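Local structure of D-hydantoinase (Ralstonia pickettii, 1NFG) at residues E396-I401 with K419-P424; G339-L344 with T404-A409; Y190-F195 with L208-R213. The protein probably catalyses the stereospecific hydrolysis of the cyclic amide bond of D-hydantoin derivatives, with two zinc ions bound per subunit. All blocks are in the same frame, centred on the assembly; numbering follows the deposited sequence.

Contact 1. Residues E396-I401 with K419-P424; sequences EAEMVI and KVKGVP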
loop_
_atom_site.group_PDB
_atom_site.type_symbol
_atom_site.label_atom_id
_atom_site.label_comp_id
_atom_site.label_asym_id
_atom_site.label_seq_id
_atom_site.Cartn_x
_atom_site.Cartn_y
_atom_site.Cartn_z
ATOM N N GLU A 396 -17.498 27.715 26.809
ATOM C CA GLU A 396 -17.598 27.149 28.153
ATOM C C GLU A 396 -18.942 26.520 28.472
ATOM O O GLU A 396 -19.051 25.695 29.381
ATOM C CB GLU A 396 -17.296 28.215 29.207
ATOM C CG GLU A 396 -15.912 28.815 29.100
ATOM C CD GLU A 396 -14.837 27.763 28.895
ATOM O OE1 GLU A 396 -14.806 26.772 29.664
ATOM O OE2 GLU A 396 -14.018 27.935 27.962
ATOM N N ALA A 397 -19.969 26.910 27.732
ATOM C CA ALA A 397 -21.301 26.377 27.966
ATOM C C ALA A 397 -21.352 24.850 27.874
ATOM O O ALA A 397 -20.933 24.254 26.877
ATOM C CB ALA A 397 -22.281 26.995 26.979
ATOM N N GLU A 398 -21.860 24.221 28.927
ATOM C CA GLU A 398 -21.994 22.770 28.969
ATOM C C GLU A 398 -23.461 22.402 28.869
ATOM O O GLU A 398 -24.324 23.125 29.358
ATOM C CB GLU A 398 -21.388 22.216 30.254
ATOM C CG GLU A 398 -19.892 22.002 30.150
ATOM C CD GLU A 398 -19.233 21.825 31.495
ATOM O OE1 GLU A 398 -19.732 21.017 32.309
ATOM O OE2 GLU A 398 -18.208 22.498 31.734
ATOM N N MET A 399 -23.745 21.270 28.239
ATOM C CA MET A 399 -25.125 20.857 28.049
ATOM C C MET A 399 -25.241 19.412 27.589
ATOM O O MET A 399 -24.318 18.864 26.987
ATOM C CB MET A 399 -25.760 21.778 27.010
ATOM C CG MET A 399 -26.936 21.208 26.260
ATOM S SD MET A 399 -27.104 22.057 24.681
ATOM C CE MET A 399 -27.759 23.635 25.236
ATOM N N VAL A 400 -26.378 18.796 27.889
ATOM C CA VAL A 400 -26.627 17.427 27.469
ATOM C C VAL A 400 -27.592 17.495 26.304
ATOM O O VAL A 400 -28.642 18.135 26.402
ATOM C CB VAL A 400 -27.289 16.596 28.565
ATOM C CG1 VAL A 400 -27.676 15.232 28.006
ATOM C CG2 VAL A 400 -26.345 16.448 29.740
ATOM N N ILE A 401 -27.248 16.840 25.203
ATOM C CA ILE A 401 -28.126 16.862 24.048
ATOM C C ILE A 401 -29.350 15.988 24.270
ATOM O O ILE A 401 -29.241 14.779 24.465
ATOM C CB ILE A 401 -27.394 16.411 22.775
ATOM C CG1 ILE A 401 -26.279 17.412 22.462
ATOM C CG2 ILE A 401 -28.377 16.308 21.613
ATOM C CD1 ILE A 401 -25.636 17.220 21.122
ATOM N N LYS A 419 -22.918 14.627 26.393
ATOM C CA LYS A 419 -22.600 15.847 27.118
ATOM C C LYS A 419 -21.638 16.623 26.235
ATOM O O LYS A 419 -20.654 16.072 25.745
ATOM C CB LYS A 419 -21.949 15.525 28.467
ATOM C CG LYS A 419 -22.885 14.805 29.438
ATOM C CD LYS A 419 -22.252 14.601 30.813
ATOM C CE LYS A 419 -21.044 13.677 30.742
ATOM N NZ LYS A 419 -20.382 13.544 32.069
ATOM N N VAL A 420 -21.928 17.898 26.017
ATOM C CA VAL A 420 -21.080 18.720 25.168
ATOM C C VAL A 420 -20.626 19.992 25.856
ATOM O O VAL A 420 -21.268 20.472 26.791
ATOM C CB VAL A 420 -21.813 19.113 23.862
ATOM C CG1 VAL A 420 -22.230 17.872 23.125
ATOM C CG2 VAL A 420 -23.034 19.967 24.172
ATOM N N LYS A 421 -19.509 20.528 25.383
ATOM C CA LYS A 421 -18.960 21.763 25.913
ATOM C C LYS A 421 -18.756 22.653 24.694
ATOM O O LYS A 421 -17.944 22.345 23.819
ATOM C CB LYS A 421 -17.629 21.497 26.614
ATOM C CG LYS A 421 -17.016 22.719 27.269
ATOM C CD LYS A 421 -15.663 22.381 27.866
ATOM C CE LYS A 421 -14.950 23.617 28.381
ATOM N NZ LYS A 421 -13.574 23.293 28.850
ATOM N N GLY A 422 -19.507 23.747 24.634
ATOM C CA GLY A 422 -19.416 24.646 23.497
ATOM C C GLY A 422 -20.741 24.583 22.764
ATOM O O GLY A 422 -21.027 23.612 22.058
ATOM N N VAL A 423 -21.551 25.623 22.931
ATOM C CA VAL A 423 -22.877 25.679 22.328
ATOM C C VAL A 423 -23.141 26.945 21.508
ATOM O O VAL A 423 -22.640 28.022 21.836
ATOM C CB VAL A 423 -23.944 25.578 23.440
ATOM C CG1 VAL A 423 -25.332 25.786 22.872
ATOM C CG2 VAL A 423 -23.841 24.232 24.124
ATOM N N PRO A 424 -23.922 26.825 20.416
ATOM C CA PRO A 424 -24.245 27.986 19.572
ATOM C C PRO A 424 -25.232 28.818 20.389
ATOM O O PRO A 424 -26.178 28.267 20.967
ATOM C CB PRO A 424 -24.931 27.365 18.353
ATOM C CG PRO A 424 -24.515 25.928 18.382
ATOM C CD PRO A 424 -24.474 25.589 19.837
#

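Contact 2. Residues G339-L344 with T404-A409; sequences GVEERL and TAMHNA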
loop_
_atom_site.group_PDB
_atom_site.type_symbol
_atom_site.label_atom_id
_atom_site.label_comp_id
_atom_site.label_asym_id
_atom_site.label_seq_id
_atom_site.Cartn_x
_atom_site.Cartn_y
_atom_site.Cartn_z
ATOM N N GLY A 339 -29.465 14.934 12.220
ATOM C CA GLY A 339 -28.266 15.535 12.772
ATOM C C GLY A 339 -27.898 16.921 12.271
ATOM O O GLY A 339 -26.861 17.444 12.662
ATOM N N VAL A 340 -28.723 17.532 11.427
ATOM C CA VAL A 340 -28.390 18.857 10.903
ATOM C C VAL A 340 -28.167 19.881 12.014
ATOM O O VAL A 340 -27.350 20.793 11.870
ATOM C CB VAL A 340 -29.483 19.394 9.932
ATOM C CG1 VAL A 340 -30.713 19.842 10.708
ATOM C CG2 VAL A 340 -28.920 20.531 9.092
ATOM N N GLU A 341 -28.875 19.721 13.128
ATOM C CA GLU A 341 -28.743 20.661 14.235
ATOM C C GLU A 341 -27.527 20.406 15.117
ATOM O O GLU A 341 -26.839 21.343 15.517
ATOM C CB GLU A 341 -29.995 20.647 15.117
ATOM C CG GLU A 341 -30.082 21.866 16.038
ATOM C CD GLU A 341 -31.317 21.874 16.918
ATOM O OE1 GLU A 341 -32.418 21.553 16.421
ATOM O OE2 GLU A 341 -31.185 22.215 18.114
ATOM N N GLU A 342 -27.267 19.138 15.413
ATOM C CA GLU A 342 -26.155 18.763 16.272
ATOM C C GLU A 342 -24.775 18.818 15.625
ATOM O O GLU A 342 -23.766 18.873 16.332
ATOM C CB GLU A 342 -26.381 17.354 16.828
ATOM C CG GLU A 342 -27.687 17.184 17.587
ATOM C CD GLU A 342 -28.838 16.708 16.711
ATOM O OE1 GLU A 342 -28.946 17.150 15.546
ATOM O OE2 GLU A 342 -29.650 15.895 17.202
ATOM N N ARG A 343 -24.729 18.830 14.294
ATOM C CA ARG A 343 -23.455 18.820 13.578
ATOM C C ARG A 343 -22.319 19.640 14.188
ATOM O O ARG A 343 -21.310 19.074 14.602
ATOM C CB ARG A 343 -23.637 19.229 12.109
ATOM C CG ARG A 343 -22.358 19.020 11.281
ATOM C CD ARG A 343 -22.504 19.409 9.813
ATOM N NE ARG A 343 -22.876 20.810 9.645
ATOM C CZ ARG A 343 -22.190 21.684 8.916
ATOM N NH1 ARG A 343 -21.089 21.300 8.283
ATOM N NH2 ARG A 343 -22.604 22.941 8.818
ATOM N N LEU A 344 -22.471 20.960 14.250
ATOM C CA LEU A 344 -21.408 21.803 14.793
ATOM C C LEU A 344 -20.975 21.441 16.208
ATOM O O LEU A 344 -19.785 21.250 16.459
ATOM C CB LEU A 344 -21.800 23.286 14.752
ATOM C CG LEU A 344 -21.953 24.004 13.407
ATOM C CD1 LEU A 344 -21.330 25.371 13.514
ATOM C CD2 LEU A 344 -21.288 23.237 12.296
ATOM N N THR A 404 -35.756 16.618 23.322
ATOM C CA THR A 404 -36.784 17.510 23.849
ATOM C C THR A 404 -36.341 18.963 23.747
ATOM O O THR A 404 -37.165 19.873 23.783
ATOM C CB THR A 404 -37.107 17.206 25.329
ATOM O OG1 THR A 404 -35.923 17.355 26.126
ATOM C CG2 THR A 404 -37.646 15.798 25.476
ATOM N N ALA A 405 -35.037 19.176 23.612
ATOM C CA ALA A 405 -34.494 20.523 23.510
ATOM C C ALA A 405 -34.094 20.882 22.083
ATOM O O ALA A 405 -33.692 22.011 21.809
ATOM C CB ALA A 405 -33.300 20.672 24.445
ATOM N N MET A 406 -34.196 19.925 21.170
ATOM C CA MET A 406 -33.851 20.196 19.781
ATOM C C MET A 406 -34.994 20.952 19.107
ATOM O O MET A 406 -36.063 21.112 19.696
ATOM C CB MET A 406 -33.525 18.894 19.051
ATOM C CG MET A 406 -32.278 18.215 19.603
ATOM S SD MET A 406 -30.859 19.349 19.719
ATOM C CE MET A 406 -30.222 19.231 18.111
ATOM N N HIS A 407 -34.787 21.406 17.875
ATOM C CA HIS A 407 -35.815 22.203 17.210
ATOM C C HIS A 407 -36.400 21.710 15.884
ATOM O O HIS A 407 -36.879 22.517 15.081
ATOM C CB HIS A 407 -35.282 23.632 17.034
ATOM C CG HIS A 407 -34.725 24.220 18.294
ATOM N ND1 HIS A 407 -33.526 23.812 18.839
ATOM C CD2 HIS A 407 -35.232 25.138 19.151
ATOM C CE1 HIS A 407 -33.322 24.448 19.978
ATOM N NE2 HIS A 407 -34.343 25.258 20.191
ATOM N N ASN A 408 -36.378 20.403 15.644
ATOM C CA ASN A 408 -36.938 19.881 14.400
ATOM C C ASN A 408 -38.188 19.048 14.708
ATOM O O ASN A 408 -38.691 19.072 15.835
ATOM C CB ASN A 408 -35.887 19.059 13.641
ATOM C CG ASN A 408 -35.674 17.680 14.231
ATOM O OD1 ASN A 408 -35.728 17.488 15.448
ATOM N ND2 ASN A 408 -35.412 16.710 13.366
ATOM N N ALA A 409 -38.691 18.317 13.721
ATOM C CA ALA A 409 -39.902 17.526 13.917
ATOM C C ALA A 409 -39.696 16.035 14.224
ATOM O O ALA A 409 -40.646 15.252 14.134
ATOM C CB ALA A 409 -40.807 17.682 12.701
#

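Contact 3. Residues Y190-F195 with L208-R213; sequences YLRDKF and LSRPPR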
loop_
_atom_site.group_PDB
_atom_site.type_symbol
_atom_site.label_atom_id
_atom_site.label_comp_id
_atom_site.label_asym_id
_atom_site.label_seq_id
_atom_site.Cartn_x
_atom_site.Cartn_y
_atom_site.Cartn_z
ATOM N N TYR A 190 -27.167 -9.234 -2.176
ATOM C CA TYR A 190 -26.807 -10.638 -1.976
ATOM C C TYR A 190 -26.770 -10.981 -0.488
ATOM O O TYR A 190 -27.367 -11.966 -0.050
ATOM C CB TYR A 190 -25.437 -10.914 -2.594
ATOM C CG TYR A 190 -24.860 -12.270 -2.245
ATOM C CD1 TYR A 190 -25.195 -13.408 -2.979
ATOM C CD2 TYR A 190 -23.980 -12.416 -1.167
ATOM C CE1 TYR A 190 -24.667 -14.661 -2.650
ATOM C CE2 TYR A 190 -23.449 -13.661 -0.828
ATOM C CZ TYR A 190 -23.795 -14.781 -1.573
ATOM O OH TYR A 190 -23.268 -16.009 -1.237
ATOM N N LEU A 191 -26.065 -10.165 0.287
ATOM C CA LEU A 191 -25.955 -10.409 1.716
ATOM C C LEU A 191 -27.258 -10.138 2.452
ATOM O O LEU A 191 -27.617 -10.875 3.367
ATOM C CB LEU A 191 -24.824 -9.564 2.310
ATOM C CG LEU A 191 -23.412 -9.917 1.820
ATOM C CD1 LEU A 191 -22.418 -8.869 2.282
ATOM C CD2 LEU A 191 -23.018 -11.294 2.339
ATOM N N ARG A 192 -27.971 -9.087 2.056
ATOM C CA ARG A 192 -29.237 -8.749 2.703
ATOM C C ARG A 192 -30.204 -9.922 2.602
ATOM O O ARG A 192 -30.758 -10.374 3.601
ATOM C CB ARG A 192 -29.877 -7.520 2.046
ATOM C CG ARG A 192 -28.965 -6.290 1.940
ATOM C CD ARG A 192 -29.728 -5.083 1.393
ATOM N NE ARG A 192 -30.623 -4.528 2.406
ATOM C CZ ARG A 192 -31.752 -3.877 2.142
ATOM N NH1 ARG A 192 -32.143 -3.692 0.888
ATOM N NH2 ARG A 192 -32.494 -3.414 3.138
ATOM N N ASP A 193 -30.397 -10.418 1.386
ATOM C CA ASP A 193 -31.302 -11.534 1.149
ATOM C C ASP A 193 -30.847 -12.827 1.819
ATOM O O ASP A 193 -31.664 -13.583 2.358
ATOM C CB ASP A 193 -31.463 -11.754 -0.353
ATOM C CG ASP A 193 -31.978 -10.523 -1.058
ATOM O OD1 ASP A 193 -32.762 -9.769 -0.434
ATOM O OD2 ASP A 193 -31.605 -10.311 -2.234
ATOM N N LYS A 194 -29.544 -13.079 1.780
ATOM C CA LYS A 194 -28.984 -14.272 2.391
ATOM C C LYS A 194 -29.311 -14.275 3.884
ATOM O O LYS A 194 -29.692 -15.303 4.436
ATOM C CB LYS A 194 -27.472 -14.300 2.165
ATOM C CG LYS A 194 -26.784 -15.618 2.492
ATOM C CD LYS A 194 -25.356 -15.608 1.943
ATOM C CE LYS A 194 -24.583 -16.885 2.254
ATOM N NZ LYS A 194 -23.220 -16.847 1.630
ATOM N N PHE A 195 -29.179 -13.118 4.529
ATOM C CA PHE A 195 -29.467 -13.001 5.955
ATOM C C PHE A 195 -30.934 -13.248 6.271
ATOM O O PHE A 195 -31.266 -13.983 7.202
ATOM C CB PHE A 195 -29.091 -11.614 6.473
ATOM C CG PHE A 195 -27.648 -11.474 6.854
ATOM C CD1 PHE A 195 -27.060 -12.369 7.742
ATOM C CD2 PHE A 195 -26.879 -10.431 6.347
ATOM C CE1 PHE A 195 -25.724 -12.228 8.120
ATOM C CE2 PHE A 195 -25.542 -10.280 6.718
ATOM C CZ PHE A 195 -24.963 -11.180 7.606
ATOM N N LEU A 208 -24.170 -5.729 8.955
ATOM C CA LEU A 208 -23.482 -6.916 8.465
ATOM C C LEU A 208 -23.775 -7.194 6.990
ATOM O O LEU A 208 -22.936 -7.766 6.287
ATOM C CB LEU A 208 -23.866 -8.128 9.312
ATOM C CG LEU A 208 -23.643 -7.942 10.818
ATOM C CD1 LEU A 208 -24.074 -9.195 11.563
ATOM C CD2 LEU A 208 -22.181 -7.632 11.094
ATOM N N SER A 209 -24.949 -6.782 6.517
ATOM C CA SER A 209 -25.311 -7.018 5.124
ATOM C C SER A 209 -24.562 -6.097 4.172
ATOM O O SER A 209 -24.591 -6.287 2.954
ATOM C CB SER A 209 -26.829 -6.868 4.921
ATOM O OG SER A 209 -27.283 -5.549 5.174
ATOM N N ARG A 210 -23.896 -5.089 4.723
ATOM C CA ARG A 210 -23.125 -4.170 3.901
ATOM C C ARG A 210 -21.855 -3.724 4.618
ATOM O O ARG A 210 -21.703 -2.567 5.014
ATOM C CB ARG A 210 -23.990 -2.975 3.462
ATOM C CG ARG A 210 -24.916 -2.412 4.515
ATOM C CD ARG A 210 -26.190 -1.847 3.886
ATOM N NE ARG A 210 -25.932 -0.945 2.764
ATOM C CZ ARG A 210 -26.746 -0.819 1.716
ATOM N NH1 ARG A 210 -27.859 -1.536 1.650
ATOM N NH2 ARG A 210 -26.450 0.010 0.728
ATOM N N PRO A 211 -20.910 -4.663 4.775
ATOM C CA PRO A 211 -19.620 -4.458 5.433
ATOM C C PRO A 211 -18.699 -3.548 4.624
ATOM O O PRO A 211 -18.932 -3.301 3.437
ATOM C CB PRO A 211 -19.079 -5.876 5.548
ATOM C CG PRO A 211 -19.553 -6.486 4.272
ATOM C CD PRO A 211 -20.988 -6.021 4.207
ATOM N N PRO A 212 -17.629 -3.056 5.259
ATOM C CA PRO A 212 -16.640 -2.166 4.644
ATOM C C PRO A 212 -16.256 -2.480 3.203
ATOM O O PRO A 212 -16.087 -1.567 2.394
ATOM C CB PRO A 212 -15.458 -2.275 5.592
ATOM C CG PRO A 212 -16.134 -2.387 6.922
ATOM C CD PRO A 212 -17.244 -3.383 6.646
ATOM N N ARG A 213 -16.117 -3.758 2.870
ATOM C CA ARG A 213 -15.723 -4.121 1.514
ATOM C C ARG A 213 -16.718 -3.604 0.485
ATOM O O ARG A 213 -16.328 -3.170 -0.600
ATOM C CB ARG A 213 -15.607 -5.632 1.374
ATOM C CG ARG A 213 -14.760 -6.054 0.193
ATOM C CD ARG A 213 -13.306 -5.946 0.579
ATOM N NE ARG A 213 -12.618 -4.805 -0.012
ATOM C CZ ARG A 213 -11.586 -4.199 0.564
ATOM N NH1 ARG A 213 -11.146 -4.620 1.744
ATOM N NH2 ARG A 213 -10.976 -3.195 -0.048
#

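Contact 1. Residues E396-I401 with K419-P424
The carbonyl oxygen of Ala397 is gripped twice from the neighbouring strand: Gly422 N donates to Ala397 O at 2.7 Å, lying in the carbonyl plane, while Lys421 CA sits 3.3 Å from Ala397 O in a CA-H...O contact. Two further backbone bonds extend the pairing. Val420 N reaches Met399 O at 2.8 Å and is nearly straight, with 171° at the hydrogen, whereas the return bond from Met399 N to Val420 O, 3.0 Å long, is more bent. Met399 and Val420 thus form a hydrogen-bonded antiparallel pair, flanked by the non-hydrogen-bonded pairs Glu398-Lys421 and Val400-Lys419. Strands 390-400 and 419-429, to which they belong, illustrate how an antiparallel pair turns a corner: past Lys421 the chain swings round until 422-424 crosses 397-400 at 84°, and Val423 pairs on with Asp394. The positive phi of Gly422 suits a residue without a side chain at this bend, and Lys421 N turns to Gln349 OE1 of helix 343-352 instead of to the partner strand.

The two faces differ in chemistry. On the face of Met399 and Val420, Ile401 CD1 packs on Val420 CG1 at 4.0 Å, and Met346 of helix 343-352 touches both Ile401 and Val420. Round the corner, Met399 SD lies 4.0 Å from Val423 CG2, the two side chains crossing at about a right angle, and the CB atoms of Ala397 and Val423 also meet. The other face carries Glu398, Val400, Lys419 and Lys421. There Val400 CG2 rests against the aliphatic CG of Lys419. Fully extended, with CG anti to the backbone N (chi1 -177°), the side chain of Lys421 runs alongside Glu396 and brings its NZ to 3.8 Å from Glu396 OE1, a long salt bridge.

Contact 2. Residues G339-L344 with T404-A409
A His-carboxylate hydrogen bond between Glu341 and His407 ties the turn leading into helix 343-352 to the loop that connects strands 390-400 and 419-429. One carboxylate serves both a side chain and a backbone amide of the same residue. His407 N donates to Glu341 OE1 at 2.8 Å, using the syn lone pair of that oxygen, and His407 ND1 donates to Glu341 OE2 at 2.9 Å. The second bond is asymmetric in its geometry: OE2 lies close to the plane of the imidazole ring, yet ND1 approaches from above the carboxylate, 36° out of its plane. Ring and carboxylate are accordingly turned 42° against each other, and the remaining approach, His407 ND1 to Glu341 OE1 at 3.5 Å, is weak. Glu341 spans the gap with CG anti to its own N (chi1 -164°) and the chain stretched straight beyond it. Two-point attachment of this kind should limit rotation of the carboxylate and of the imidazole together.

In the amidohydrolase TIM barrel this turn lies in the region of the metal centre without reaching it, the side chain of Glu342 being about 11 Å from that of the zinc ligand Asp313. Helix 73-82 lines the contact, Ala79 touching Glu341 and Cys82 touching His407. Met406, bent at chi2 and chi3, runs past Glu341 in the opposite direction with SD beside its carboxylate; the modelled position of the terminal methyl is doubtful. Beyond the pair, Glu342 OE2 is hydrogen-bonded to Ser413 OG, and Asp71 receives both Asn408 ND2 and the backbone N of Ala409.

Contact 3. Residues Y190-F195 with L208-R213
Leu208 O and Ser209 CA lie at the edge of the Phe195 ring, in its plane, and Phe195 CE2 is in contact with Ser209 N at 3.6 Å. Phe195 CZ also touches Leu208 CB at 3.7 Å, the two side chains crossing at about a right angle, and Tyr205 meets the ring with its plane tilted by about 45°. The second flat group is the Arg192 guanidinium, which has Arg210 NH1 over one face and Ser209 OG near its edge. Arg192 NE and Arg210 NH1 are 4.1 Å apart, and the two guanidinium planes are inclined at 68° without stacking.

No hydrogen bond joins the segments; apolar and backbone surfaces do the work within the connection between the parallel barrel strands 178-180 and 233-235. Leu191 illustrates this: its CD1 meets Pro211 CD at 3.7 Å, and Ile228 of the second subunit packs on both residues. Ser209 has OG between its N and carbonyl carbon (chi1 64°), within hydrogen-bonding distance of the carbonyl oxygens of Tyr205 and His206, which must share its one proton, while its CB rests 3.7 Å from Arg192 CG. Arg210 NH2 makes a salt bridge to Glu183 OE1, which probably offsets the nearby like charge. The same side chain comes within about 4 Å of those of Tyr153 and Thr286, which by similarity probably bind substrate.

How the contacts relate
All three contacts are partly buried, but contact 2 lies deepest, its centre about 13 Å from the chain's centre against 21 Å for contact 1 and 26 Å for contact 3; contact 1 has the most exposed residues. Contacts 1 and 2 interleave along the chain and touch where Ile401 CD1 packs on Glu342 CG at 4.1 Å. Both involve helix 343-352: residues 343-344 lie in contact 2, while side chains further along touch Ile401, Val420, Lys421 and Pro424. Contact 1 relies on strand pairing, contact 2 on one carboxylate bonded to a loop. Contact 3, alone in meeting another subunit, has no hydrogen bond between its segments and rests on van der Waals contact, with two arginines side by side.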